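Local structure of ribulose-5-phosphate reductase 1 (Staphylococcus aureus, 6XHK) at residues Q310-T316 with T335-M341; S61-G66 with D114-Q118; N165-G171 with F223-C229. The protein catalyses the NADPH-dependent reduction of D-ribulose 5-phosphate to D-ribitol 5-phosphate, on the route to poly(ribitol phosphate) wall teichoic acid. One frame throughout, in Å; residues are numbered along the deposited sequence.

Contacts 1 and 2 lie on one side of the chain's centre, in the part carrying the predicted zinc ligands; contact 3 lies on the opposite side, in the NADPH-binding Rossmann fold. Contacts 1 and 3 are both parallel strand pairs with regular backbone ladders, yet contact 1 is partly buried, with a salt bridge on one face and apolar packing on the other, whereas contact 3 is a core pair lined with aromatic rings and ending at the cofactor. Contact 2, also buried, joins two largely irregular segments through a serine hydroxyl and a phenylalanine ring. It touches contact 1, W339 resting against M117. The centres of contacts 1 and 3 are about 35 Å apart.

Contact 1: Q310-T316 with T335-M341; sequences QEFEIAT and TVLKWIM
F312 O accepts the backbone N-H of K338 at 2.7 Å, and the CA-H of L337 leans on the same oxygen. This bond is one rung of a regular parallel ladder, in which K338 O in turn accepts I314 N. The strands give their two faces different chemistry. On one, E313 and K338 run side by side and point the same way; K338 has CG anti to its backbone N (chi1 -167°) and stays extended, which brings NZ to a salt bridge of 3.5 Å with E313 OE2. Long, flexible charged chains suit E313, which is exposed, and K338, which is partly so. On the other face, I314 is the central apolar residue: its CD1 meets L337 CD2 at 3.9 Å, while CG2 lies 4.0 Å from W339 CZ3 and 3.6 Å from M341 CE. The F312 ring turns its edge to the methyl T335 CG2, 3.8 Å from F312 CD2. The two strands belong to a beta-alpha-beta unit whose helix 318-328 packs on F312, I314 and L337, with D327 taking T335 OG1. Beyond, strand 28-36 pairs antiparallel with strand 334-339, joining the C-terminal unit to the sheet of the catalytic domain.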
loop_
_atom_site.group_PDB
_atom_site.type_symbol
_atom_site.label_atom_id
_atom_site.label_comp_id
_atom_site.label_asym_id
_atom_site.label_seq_id
_atom_site.Cartn_x
_atom_site.Cartn_y
_atom_site.Cartn_z
ATOM N N GLN A 310 -14.542 -1.720 -4.814
ATOM C CA GLN A 310 -15.447 -2.828 -5.068
ATOM C C GLN A 310 -14.885 -4.130 -4.493
ATOM O O GLN A 310 -13.670 -4.319 -4.422
ATOM C CB GLN A 310 -15.707 -2.940 -6.573
ATOM C CG GLN A 310 -17.103 -3.448 -6.922
ATOM C CD GLN A 310 -17.464 -3.246 -8.386
ATOM O OE1 GLN A 310 -16.727 -2.605 -9.145
ATOM N NE2 GLN A 310 -18.578 -3.837 -8.799
ATOM N N GLU A 311 -15.784 -5.013 -4.041
ATOM C CA GLU A 311 -15.447 -6.310 -3.459
ATOM C C GLU A 311 -15.924 -7.424 -4.390
ATOM O O GLU A 311 -16.964 -7.304 -5.046
ATOM C CB GLU A 311 -16.094 -6.504 -2.076
ATOM C CG GLU A 311 -15.308 -7.376 -1.106
ATOM C CD GLU A 311 -16.113 -7.830 0.113
ATOM O OE1 GLU A 311 -17.251 -8.318 -0.058
ATOM O OE2 GLU A 311 -15.624 -7.689 1.248
ATOM N N PHE A 312 -15.158 -8.512 -4.454
ATOM C CA PHE A 312 -15.469 -9.616 -5.358
ATOM C C PHE A 312 -15.284 -10.944 -4.642
ATOM O O PHE A 312 -14.266 -11.153 -3.978
ATOM C CB PHE A 312 -14.592 -9.564 -6.616
ATOM C CG PHE A 312 -15.000 -8.502 -7.585
ATOM C CD1 PHE A 312 -16.018 -8.732 -8.491
ATOM C CD2 PHE A 312 -14.405 -7.250 -7.562
ATOM C CE1 PHE A 312 -16.410 -7.743 -9.381
ATOM C CE2 PHE A 312 -14.800 -6.265 -8.443
ATOM C CZ PHE A 312 -15.803 -6.516 -9.355
ATOM N N GLU A 313 -16.271 -11.832 -4.755
ATOM C CA GLU A 313 -16.145 -13.172 -4.197
ATOM C C GLU A 313 -15.573 -14.081 -5.282
ATOM O O GLU A 313 -16.175 -14.232 -6.351
ATOM C CB GLU A 313 -17.486 -13.706 -3.672
ATOM C CG GLU A 313 -18.013 -13.017 -2.387
ATOM C CD GLU A 313 -19.232 -13.713 -1.768
ATOM O OE1 GLU A 313 -19.633 -14.791 -2.265
ATOM O OE2 GLU A 313 -19.790 -13.173 -0.781
ATOM N N ILE A 314 -14.410 -14.675 -5.010
ATOM C CA ILE A 314 -13.635 -15.396 -6.014
ATOM C C ILE A 314 -13.820 -16.890 -5.783
ATOM O O ILE A 314 -13.206 -17.477 -4.883
ATOM C CB ILE A 314 -12.150 -15.013 -5.971
ATOM C CG1 ILE A 314 -11.974 -13.485 -5.943
ATOM C CG2 ILE A 314 -11.429 -15.596 -7.163
ATOM C CD1 ILE A 314 -12.696 -12.743 -7.051
ATOM N N ALA A 315 -14.655 -17.511 -6.613
ATOM C CA ALA A 315 -14.924 -18.930 -6.514
ATOM C C ALA A 315 -14.554 -19.714 -7.761
ATOM O O ALA A 315 -14.440 -20.940 -7.677
ATOM C CB ALA A 315 -16.403 -19.157 -6.191
ATOM N N THR A 316 -14.350 -19.053 -8.902
ATOM C CA THR A 316 -13.873 -19.658 -10.144
ATOM C C THR A 316 -12.765 -18.790 -10.749
ATOM O O THR A 316 -12.463 -17.702 -10.251
ATOM C CB THR A 316 -15.026 -19.846 -11.152
ATOM O OG1 THR A 316 -15.314 -18.608 -11.821
ATOM C CG2 THR A 316 -16.286 -20.331 -10.454
ATOM N N THR A 335 -9.552 -2.477 -4.902
ATOM C CA THR A 335 -10.443 -3.611 -5.189
ATOM C C THR A 335 -10.132 -4.808 -4.288
ATOM O O THR A 335 -9.040 -5.384 -4.369
ATOM C CB THR A 335 -10.332 -4.031 -6.659
ATOM O OG1 THR A 335 -10.502 -2.890 -7.517
ATOM C CG2 THR A 335 -11.265 -5.194 -7.019
ATOM N N VAL A 336 -11.101 -5.204 -3.455
ATOM C CA VAL A 336 -10.921 -6.290 -2.493
ATOM C C VAL A 336 -11.446 -7.595 -3.079
ATOM O O VAL A 336 -12.394 -7.615 -3.875
ATOM C CB VAL A 336 -11.601 -5.961 -1.147
ATOM C CG1 VAL A 336 -11.175 -6.939 -0.090
ATOM C CG2 VAL A 336 -11.218 -4.565 -0.706
ATOM N N LEU A 337 -10.800 -8.696 -2.694
ATOM C CA LEU A 337 -11.133 -10.044 -3.146
ATOM C C LEU A 337 -11.441 -10.906 -1.933
ATOM O O LEU A 337 -10.582 -11.082 -1.064
ATOM C CB LEU A 337 -9.986 -10.651 -3.960
ATOM C CG LEU A 337 -9.486 -9.899 -5.196
ATOM C CD1 LEU A 337 -8.492 -10.740 -5.949
ATOM C CD2 LEU A 337 -10.646 -9.614 -6.104
ATOM N N LYS A 338 -12.675 -11.427 -1.874
ATOM C CA LYS A 338 -13.098 -12.397 -0.863
ATOM C C LYS A 338 -12.739 -13.794 -1.382
ATOM O O LYS A 338 -13.316 -14.276 -2.364
ATOM C CB LYS A 338 -14.593 -12.262 -0.550
ATOM C CG LYS A 338 -15.069 -13.013 0.710
ATOM C CD LYS A 338 -16.543 -12.796 0.977
ATOM C CE LYS A 338 -17.014 -13.476 2.270
ATOM N NZ LYS A 338 -18.499 -13.349 2.514
ATOM N N TRP A 339 -11.763 -14.426 -0.737
ATOM C CA TRP A 339 -11.201 -15.689 -1.201
ATOM C C TRP A 339 -12.065 -16.854 -0.695
ATOM O O TRP A 339 -12.059 -17.180 0.502
ATOM C CB TRP A 339 -9.747 -15.824 -0.734
ATOM C CG TRP A 339 -8.983 -16.895 -1.484
ATOM C CD1 TRP A 339 -8.533 -18.094 -0.985
ATOM C CD2 TRP A 339 -8.522 -16.833 -2.838
ATOM N NE1 TRP A 339 -7.880 -18.799 -1.962
ATOM C CE2 TRP A 339 -7.845 -18.042 -3.105
ATOM C CE3 TRP A 339 -8.633 -15.884 -3.858
ATOM C CZ2 TRP A 339 -7.278 -18.320 -4.349
ATOM C CZ3 TRP A 339 -8.075 -16.166 -5.088
ATOM C CH2 TRP A 339 -7.408 -17.373 -5.324
ATOM N N ILE A 340 -12.794 -17.492 -1.615
ATOM C CA ILE A 340 -13.609 -18.656 -1.280
ATOM C C ILE A 340 -13.375 -19.763 -2.304
ATOM O O ILE A 340 -14.304 -20.490 -2.672
ATOM C CB ILE A 340 -15.106 -18.296 -1.178
ATOM C CG1 ILE A 340 -15.657 -17.765 -2.497
ATOM C CG2 ILE A 340 -15.321 -17.239 -0.129
ATOM C CD1 ILE A 340 -17.097 -17.330 -2.421
ATOM N N MET A 341 -12.136 -19.902 -2.765
ATOM C CA MET A 341 -11.755 -21.032 -3.609
ATOM C C MET A 341 -11.696 -22.324 -2.766
ATOM O O MET A 341 -11.327 -23.405 -3.245
ATOM C CB MET A 341 -10.406 -20.770 -4.276
ATOM C CG MET A 341 -10.394 -19.701 -5.407
ATOM S SD MET A 341 -10.905 -20.229 -7.074
ATOM C CE MET A 341 -10.296 -18.899 -8.103
#

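Contact 2: S61-G66 with D114-Q118; sequences SLIHEG and DGFMQ
S61 has OG tucked between its own backbone N and carbonyl carbon (chi1 46°), which turns the hydroxyl onto D114 and G115, while F116 has CG anti to its carbonyl carbon (chi1 -71°) and brings one face of its ring to H64 CA. S61 OG donates to D114 OD1 at 2.7 Å, meeting it from well above the carboxylate plane, and G115 N approaches the same hydroxyl at a doubtfully short distance; a small hydroxyl can both give and take a bond in this buried place. A side chain on G115 would run into the backbone of S61 and L62. I63 O, 3.6 Å from G115 CA, also takes a weak bond from F116 N. H64 CA lies 4.2 Å from the F116 ring centroid, a CH-pi contact, and G66 N approaches the ring edge in plane. The imidazole of H64 is nearly parallel to the phenyl but slid aside, barely overlapping it. On another flank M117, centre of an inverse gamma turn, brings CG to 3.6 Å from I63 CG1 and its sulfur to L62 CB. H64 and E65 are predicted ligands of the catalytic zinc, and E65 OE1 is salt-bridged to K334. Strand 28-36 packs on I63 and F116, helix 318-328 on L62, I63 and M117, and strand 2-10 on L62 and Q118.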
loop_
_atom_site.group_PDB
_atom_site.type_symbol
_atom_site.label_atom_id
_atom_site.label_comp_id
_atom_site.label_asym_id
_atom_site.label_seq_id
_atom_site.Cartn_x
_atom_site.Cartn_y
_atom_site.Cartn_z
ATOM N N SER A 61 2.364 -16.644 -9.141
ATOM C CA SER A 61 1.218 -16.147 -8.389
ATOM C C SER A 61 1.364 -14.645 -8.168
ATOM O O SER A 61 2.480 -14.112 -8.100
ATOM C CB SER A 61 1.080 -16.876 -7.049
ATOM O OG SER A 61 2.332 -16.976 -6.395
ATOM N N LEU A 62 0.220 -13.959 -8.052
ATOM C CA LEU A 62 0.214 -12.502 -8.141
ATOM C C LEU A 62 0.135 -11.748 -6.816
ATOM O O LEU A 62 1.111 -11.114 -6.413
ATOM C CB LEU A 62 -0.919 -12.039 -9.068
ATOM C CG LEU A 62 -0.634 -12.230 -10.561
ATOM C CD1 LEU A 62 -1.695 -11.584 -11.440
ATOM C CD2 LEU A 62 0.715 -11.589 -10.862
ATOM N N ILE A 63 -1.010 -11.791 -6.146
ATOM C CA ILE A 63 -1.328 -10.815 -5.102
ATOM C C ILE A 63 -0.353 -10.895 -3.931
ATOM O O ILE A 63 0.089 -11.981 -3.537
ATOM C CB ILE A 63 -2.784 -11.031 -4.640
ATOM C CG1 ILE A 63 -3.766 -10.909 -5.814
ATOM C CG2 ILE A 63 -3.160 -10.157 -3.464
ATOM C CD1 ILE A 63 -3.751 -9.588 -6.462
ATOM N N HIS A 64 -0.120 -9.754 -3.302
ATOM C CA HIS A 64 0.784 -9.628 -2.179
ATOM C C HIS A 64 0.289 -8.815 -1.013
ATOM O O HIS A 64 0.978 -8.579 -0.071
ATOM C CB HIS A 64 2.057 -9.024 -2.637
ATOM C CG HIS A 64 2.951 -9.982 -3.338
ATOM N ND1 HIS A 64 2.702 -10.432 -4.610
ATOM C CD2 HIS A 64 4.102 -10.566 -2.954
ATOM C CE1 HIS A 64 3.663 -11.251 -4.982
ATOM N NE2 HIS A 64 4.522 -11.354 -3.991
ATOM N N GLU A 65 -0.902 -8.316 -1.126
ATOM C CA GLU A 65 -1.583 -7.618 -0.032
ATOM C C GLU A 65 -2.719 -8.510 0.472
ATOM O O GLU A 65 -3.693 -8.733 -0.255
ATOM C CB GLU A 65 -2.156 -6.291 -0.525
ATOM C CG GLU A 65 -1.127 -5.279 -0.925
ATOM C CD GLU A 65 -1.727 -3.955 -1.350
ATOM O OE1 GLU A 65 -2.966 -3.863 -1.447
ATOM O OE2 GLU A 65 -0.946 -3.024 -1.641
ATOM N N GLY A 66 -2.630 -9.006 1.708
ATOM C CA GLY A 66 -3.738 -9.843 2.147
ATOM C C GLY A 66 -3.805 -10.157 3.631
ATOM O O GLY A 66 -2.877 -9.897 4.397
ATOM N N ASP A 114 6.883 -15.760 -4.087
ATOM C CA ASP A 114 5.605 -16.349 -4.489
ATOM C C ASP A 114 4.459 -15.528 -3.898
ATOM O O ASP A 114 4.673 -14.725 -2.991
ATOM C CB ASP A 114 5.494 -17.811 -4.039
ATOM C CG ASP A 114 5.016 -18.743 -5.159
ATOM O OD1 ASP A 114 4.749 -18.269 -6.291
ATOM O OD2 ASP A 114 4.895 -19.955 -4.903
ATOM N N GLY A 115 3.239 -15.749 -4.398
ATOM C CA GLY A 115 2.120 -14.870 -4.133
ATOM C C GLY A 115 1.072 -15.462 -3.206
ATOM O O GLY A 115 1.286 -16.470 -2.531
ATOM N N PHE A 116 -0.091 -14.803 -3.184
ATOM C CA PHE A 116 -1.161 -15.142 -2.249
ATOM C C PHE A 116 -2.379 -15.781 -2.905
ATOM O O PHE A 116 -3.241 -16.305 -2.189
ATOM C CB PHE A 116 -1.623 -13.899 -1.466
ATOM C CG PHE A 116 -0.625 -13.399 -0.456
ATOM C CD1 PHE A 116 0.533 -14.104 -0.181
ATOM C CD2 PHE A 116 -0.833 -12.189 0.196
ATOM C CE1 PHE A 116 1.455 -13.621 0.755
ATOM C CE2 PHE A 116 0.088 -11.692 1.130
ATOM C CZ PHE A 116 1.228 -12.414 1.415
ATOM N N MET A 117 -2.490 -15.772 -4.229
ATOM C CA MET A 117 -3.601 -16.479 -4.863
ATOM C C MET A 117 -3.338 -17.981 -4.831
ATOM O O MET A 117 -3.021 -18.620 -5.835
ATOM C CB MET A 117 -3.818 -15.977 -6.278
ATOM C CG MET A 117 -3.897 -14.488 -6.377
ATOM S SD MET A 117 -3.732 -14.069 -8.099
ATOM C CE MET A 117 -5.263 -14.676 -8.734
ATOM N N GLN A 118 -3.489 -18.560 -3.643
ATOM C CA GLN A 118 -3.390 -20.005 -3.502
ATOM C C GLN A 118 -4.258 -20.454 -2.329
ATOM O O GLN A 118 -4.726 -19.639 -1.531
ATOM C CB GLN A 118 -1.927 -20.446 -3.341
ATOM C CG GLN A 118 -1.087 -19.648 -2.383
ATOM C CD GLN A 118 0.371 -19.714 -2.757
ATOM O OE1 GLN A 118 0.712 -19.512 -3.916
ATOM N NE2 GLN A 118 1.231 -20.061 -1.803
#

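Contact 3: N165-G171 with F223-C229; sequences NTFGIWG and FDHAFEC. With NDP (NADPH dihydro-nicotinamide-adenine-dinucleotide phosphate), chain B.
Two central parallel strands of the Rossmann fold, 166-170 and 225-228, meet here, the first leading into the glycine-rich turn at NADPH. Backbone bonds step along them: H225 O takes G168 N at 2.9 Å, and F227 O takes W170 N at 3.0 Å. At the N-terminal end of the pair D224 has CG between its backbone N and carbonyl carbon (chi1 45°), a turn that carries the carboxylate across to N165 and T166. There OD1 receives a weak bond from T166 N, while N165 ND2 donates to OD2 at a doubtfully short length, amide and carboxylate planes 19° apart. On one face the side chains of F167 and F227 run side by side, pointing the same way, with F167 CD1 at the F227 ring edge, 3.9 Å from F227 CE2. On the other, G168 has no side chain, and F223 can reach along the strand until its CZ is 3.5 Å from W170 CH2. W170 turns an edge to the adenine as well, CD1 being 3.8 Å from NADPH N1A, and NE1 is hydrogen-bonded to the side chain of Q241. G171 passes 3.4 Å from adenine N3A by its CA; its positive phi (104°) suits glycine, as in a GxGxxG turn. Helix 174-186 packs over I169, F227 and C229, helix 232-245 over W170 and A226, while strands 191-196 and 251-254 flank the pair in the sheet.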
loop_
_atom_site.group_PDB
_atom_site.type_symbol
_atom_site.label_atom_id
_atom_site.label_comp_id
_atom_site.label_asym_id
_atom_site.label_seq_id
_atom_site.Cartn_x
_atom_site.Cartn_y
_atom_site.Cartn_z
ATOM N N ASN A 165 4.782 21.253 12.875
ATOM C CA ASN A 165 5.238 21.301 11.491
ATOM C C ASN A 165 4.049 21.536 10.562
ATOM O O ASN A 165 2.944 21.869 10.992
ATOM C CB ASN A 165 6.020 20.035 11.131
ATOM C CG ASN A 165 7.393 19.978 11.797
ATOM O OD1 ASN A 165 7.511 19.769 13.002
ATOM N ND2 ASN A 165 8.441 20.185 11.003
ATOM N N THR A 166 4.285 21.399 9.260
ATOM C CA THR A 166 3.248 21.596 8.247
ATOM C C THR A 166 3.588 20.740 7.038
ATOM O O THR A 166 4.568 21.010 6.349
ATOM C CB THR A 166 3.135 23.052 7.841
ATOM O OG1 THR A 166 2.736 23.822 8.979
ATOM C CG2 THR A 166 2.136 23.210 6.691
ATOM N N PHE A 167 2.758 19.746 6.751
ATOM C CA PHE A 167 3.057 18.769 5.717
ATOM C C PHE A 167 2.346 19.071 4.399
ATOM O O PHE A 167 1.262 19.659 4.371
ATOM C CB PHE A 167 2.684 17.376 6.210
ATOM C CG PHE A 167 3.320 17.010 7.512
ATOM C CD1 PHE A 167 4.557 16.372 7.531
ATOM C CD2 PHE A 167 2.678 17.255 8.713
ATOM C CE1 PHE A 167 5.156 16.009 8.725
ATOM C CE2 PHE A 167 3.266 16.891 9.916
ATOM C CZ PHE A 167 4.505 16.271 9.924
ATOM N N GLY A 168 2.986 18.682 3.298
ATOM C CA GLY A 168 2.342 18.650 1.999
ATOM C C GLY A 168 2.374 17.240 1.438
ATOM O O GLY A 168 3.311 16.484 1.688
ATOM N N ILE A 169 1.328 16.885 0.688
ATOM C CA ILE A 169 1.179 15.555 0.098
ATOM C C ILE A 169 0.762 15.733 -1.360
ATOM O O ILE A 169 -0.307 16.293 -1.638
ATOM C CB ILE A 169 0.136 14.714 0.851
ATOM C CG1 ILE A 169 0.603 14.448 2.276
ATOM C CG2 ILE A 169 -0.052 13.399 0.156
ATOM C CD1 ILE A 169 -0.427 13.824 3.164
ATOM N N TRP A 170 1.600 15.281 -2.294
ATOM C CA TRP A 170 1.221 15.254 -3.707
ATOM C C TRP A 170 0.636 13.897 -4.076
ATOM O O TRP A 170 1.178 12.855 -3.697
ATOM C CB TRP A 170 2.397 15.571 -4.641
ATOM C CG TRP A 170 2.526 17.021 -5.029
ATOM C CD1 TRP A 170 2.330 17.567 -6.279
ATOM C CD2 TRP A 170 2.894 18.102 -4.175
ATOM N NE1 TRP A 170 2.532 18.932 -6.239
ATOM C CE2 TRP A 170 2.882 19.283 -4.960
ATOM C CE3 TRP A 170 3.225 18.195 -2.814
ATOM C CZ2 TRP A 170 3.193 20.523 -4.430
ATOM C CZ3 TRP A 170 3.522 19.435 -2.292
ATOM C CH2 TRP A 170 3.509 20.581 -3.097
ATOM N N GLY A 171 -0.473 13.922 -4.826
ATOM C CA GLY A 171 -1.202 12.716 -5.196
ATOM C C GLY A 171 -2.481 12.490 -4.409
ATOM O O GLY A 171 -2.433 12.280 -3.190
ATOM N N PHE A 223 5.249 25.182 3.360
ATOM C CA PHE A 223 5.285 23.970 4.171
ATOM C C PHE A 223 6.737 23.522 4.285
ATOM O O PHE A 223 7.573 23.888 3.453
ATOM C CB PHE A 223 4.455 22.852 3.538
ATOM C CG PHE A 223 4.792 22.598 2.090
ATOM C CD1 PHE A 223 4.149 23.293 1.075
ATOM C CD2 PHE A 223 5.758 21.650 1.752
ATOM C CE1 PHE A 223 4.466 23.042 -0.249
ATOM C CE2 PHE A 223 6.079 21.401 0.435
ATOM C CZ PHE A 223 5.435 22.095 -0.568
ATOM N N ASP A 224 7.029 22.691 5.296
ATOM C CA ASP A 224 8.408 22.291 5.557
ATOM C C ASP A 224 8.738 20.829 5.286
ATOM O O ASP A 224 9.926 20.489 5.241
ATOM C CB ASP A 224 8.827 22.635 7.004
ATOM C CG ASP A 224 7.786 22.268 8.041
ATOM O OD1 ASP A 224 6.588 22.533 7.810
ATOM O OD2 ASP A 224 8.169 21.695 9.086
ATOM N N HIS A 225 7.749 19.960 5.105
ATOM C CA HIS A 225 8.011 18.543 4.872
ATOM C C HIS A 225 6.982 18.049 3.864
ATOM O O HIS A 225 5.809 18.425 3.945
ATOM C CB HIS A 225 7.885 17.719 6.159
ATOM C CG HIS A 225 9.102 17.736 7.025
ATOM N ND1 HIS A 225 9.615 18.894 7.565
ATOM C CD2 HIS A 225 9.902 16.735 7.457
ATOM C CE1 HIS A 225 10.685 18.610 8.284
ATOM N NE2 HIS A 225 10.883 17.306 8.234
ATOM N N ALA A 226 7.395 17.198 2.928
ATOM C CA ALA A 226 6.465 16.790 1.880
ATOM C C ALA A 226 6.631 15.316 1.563
ATOM O O ALA A 226 7.661 14.711 1.867
ATOM C CB ALA A 226 6.635 17.630 0.617
ATOM N N PHE A 227 5.575 14.750 0.953
ATOM C CA PHE A 227 5.464 13.329 0.611
ATOM C C PHE A 227 5.032 13.217 -0.839
ATOM O O PHE A 227 3.991 13.761 -1.217
ATOM C CB PHE A 227 4.450 12.625 1.496
ATOM C CG PHE A 227 4.897 12.475 2.880
ATOM C CD1 PHE A 227 5.604 11.359 3.272
ATOM C CD2 PHE A 227 4.619 13.461 3.811
ATOM C CE1 PHE A 227 6.031 11.210 4.583
ATOM C CE2 PHE A 227 5.049 13.334 5.125
ATOM C CZ PHE A 227 5.758 12.201 5.517
ATOM N N GLU A 228 5.822 12.531 -1.650
ATOM C CA GLU A 228 5.484 12.300 -3.049
ATOM C C GLU A 228 4.814 10.933 -3.193
ATOM O O GLU A 228 5.488 9.898 -3.111
ATOM C CB GLU A 228 6.722 12.401 -3.932
ATOM C CG GLU A 228 6.387 12.475 -5.406
ATOM C CD GLU A 228 6.637 11.144 -6.123
ATOM O OE1 GLU A 228 7.120 10.173 -5.480
ATOM O OE2 GLU A 228 6.357 11.077 -7.336
ATOM N N CYS A 229 3.490 10.938 -3.418
ATOM C CA CYS A 229 2.654 9.744 -3.516
ATOM C C CYS A 229 2.007 9.644 -4.896
ATOM O O CYS A 229 0.847 9.230 -5.044
ATOM C CB CYS A 229 1.600 9.736 -2.417
ATOM S SG CYS A 229 2.224 9.986 -0.783
HETATM P PA NDP B . -3.048 6.056 -7.928
HETATM O O1A NDP B . -3.585 5.416 -9.177
HETATM O O2A NDP B . -4.126 6.082 -6.850
HETATM O O5B NDP B . -2.490 7.575 -8.304
HETATM C C5B NDP B . -2.364 8.596 -7.260
HETATM C C4B NDP B . -2.972 9.973 -7.725
HETATM O O4B NDP B . -2.057 10.827 -8.097
HETATM C C3B NDP B . -3.888 9.785 -8.968
HETATM O O3B NDP B . -5.165 10.165 -8.697
HETATM C C2B NDP B . -3.374 10.725 -10.050
HETATM O O2B NDP B . -4.601 11.316 -10.651
HETATM C C1B NDP B . -2.689 11.610 -9.370
HETATM N N9A NDP B . -1.694 12.358 -10.144
HETATM C C8A NDP B . -1.283 12.177 -11.433
HETATM N N7A NDP B . -0.346 13.122 -11.731
HETATM C C5A NDP B . -0.187 13.868 -10.649
HETATM C C6A NDP B . 0.719 15.077 -10.386
HETATM N N6A NDP B . 1.591 15.542 -11.441
HETATM N N1A NDP B . 0.678 15.705 -9.108
HETATM C C2A NDP B . -0.204 15.224 -8.066
HETATM N N3A NDP B . -1.069 14.057 -8.332
HETATM C C4A NDP B . -1.022 13.401 -9.669
HETATM O O3 NDP B . -1.763 5.157 -7.298
HETATM P PN NDP B . -1.283 5.127 -5.670
HETATM O O1N NDP B . -1.838 6.339 -4.916
HETATM O O2N NDP B . -1.841 3.909 -5.010
HETATM O O5D NDP B . 0.382 5.061 -5.648
HETATM C C5D NDP B . 1.127 5.502 -6.804
HETATM C C4D NDP B . 2.511 5.082 -6.871
HETATM O O4D NDP B . 3.057 4.496 -5.502
HETATM C C3D NDP B . 2.749 3.953 -7.902
HETATM O O3D NDP B . 3.954 4.244 -8.736
HETATM C C2D NDP B . 2.906 2.829 -7.161
HETATM O O2D NDP B . 3.675 1.775 -7.821
HETATM C C1D NDP B . 3.635 3.346 -5.796
HETATM N N1N NDP B . 3.660 2.370 -4.686
HETATM C C2N NDP B . 4.886 2.315 -3.885
HETATM C C3N NDP B . 5.153 1.229 -2.828
HETATM C C7N NDP B . 6.527 1.266 -2.044
HETATM O O7N NDP B . 6.959 0.265 -1.525
HETATM N N7N NDP B . 7.261 2.531 -1.956
HETATM C C4N NDP B . 3.980 0.322 -2.380
HETATM C C5N NDP B . 2.816 0.286 -3.395
HETATM C C6N NDP B . 2.554 1.466 -4.356
HETATM P P2B NDP B . -4.871 10.950 -12.213
HETATM O O1X NDP B . -3.616 11.126 -13.041
HETATM O O2X NDP B . -5.288 9.491 -12.281
HETATM O O3X NDP B . -5.955 11.881 -12.731
#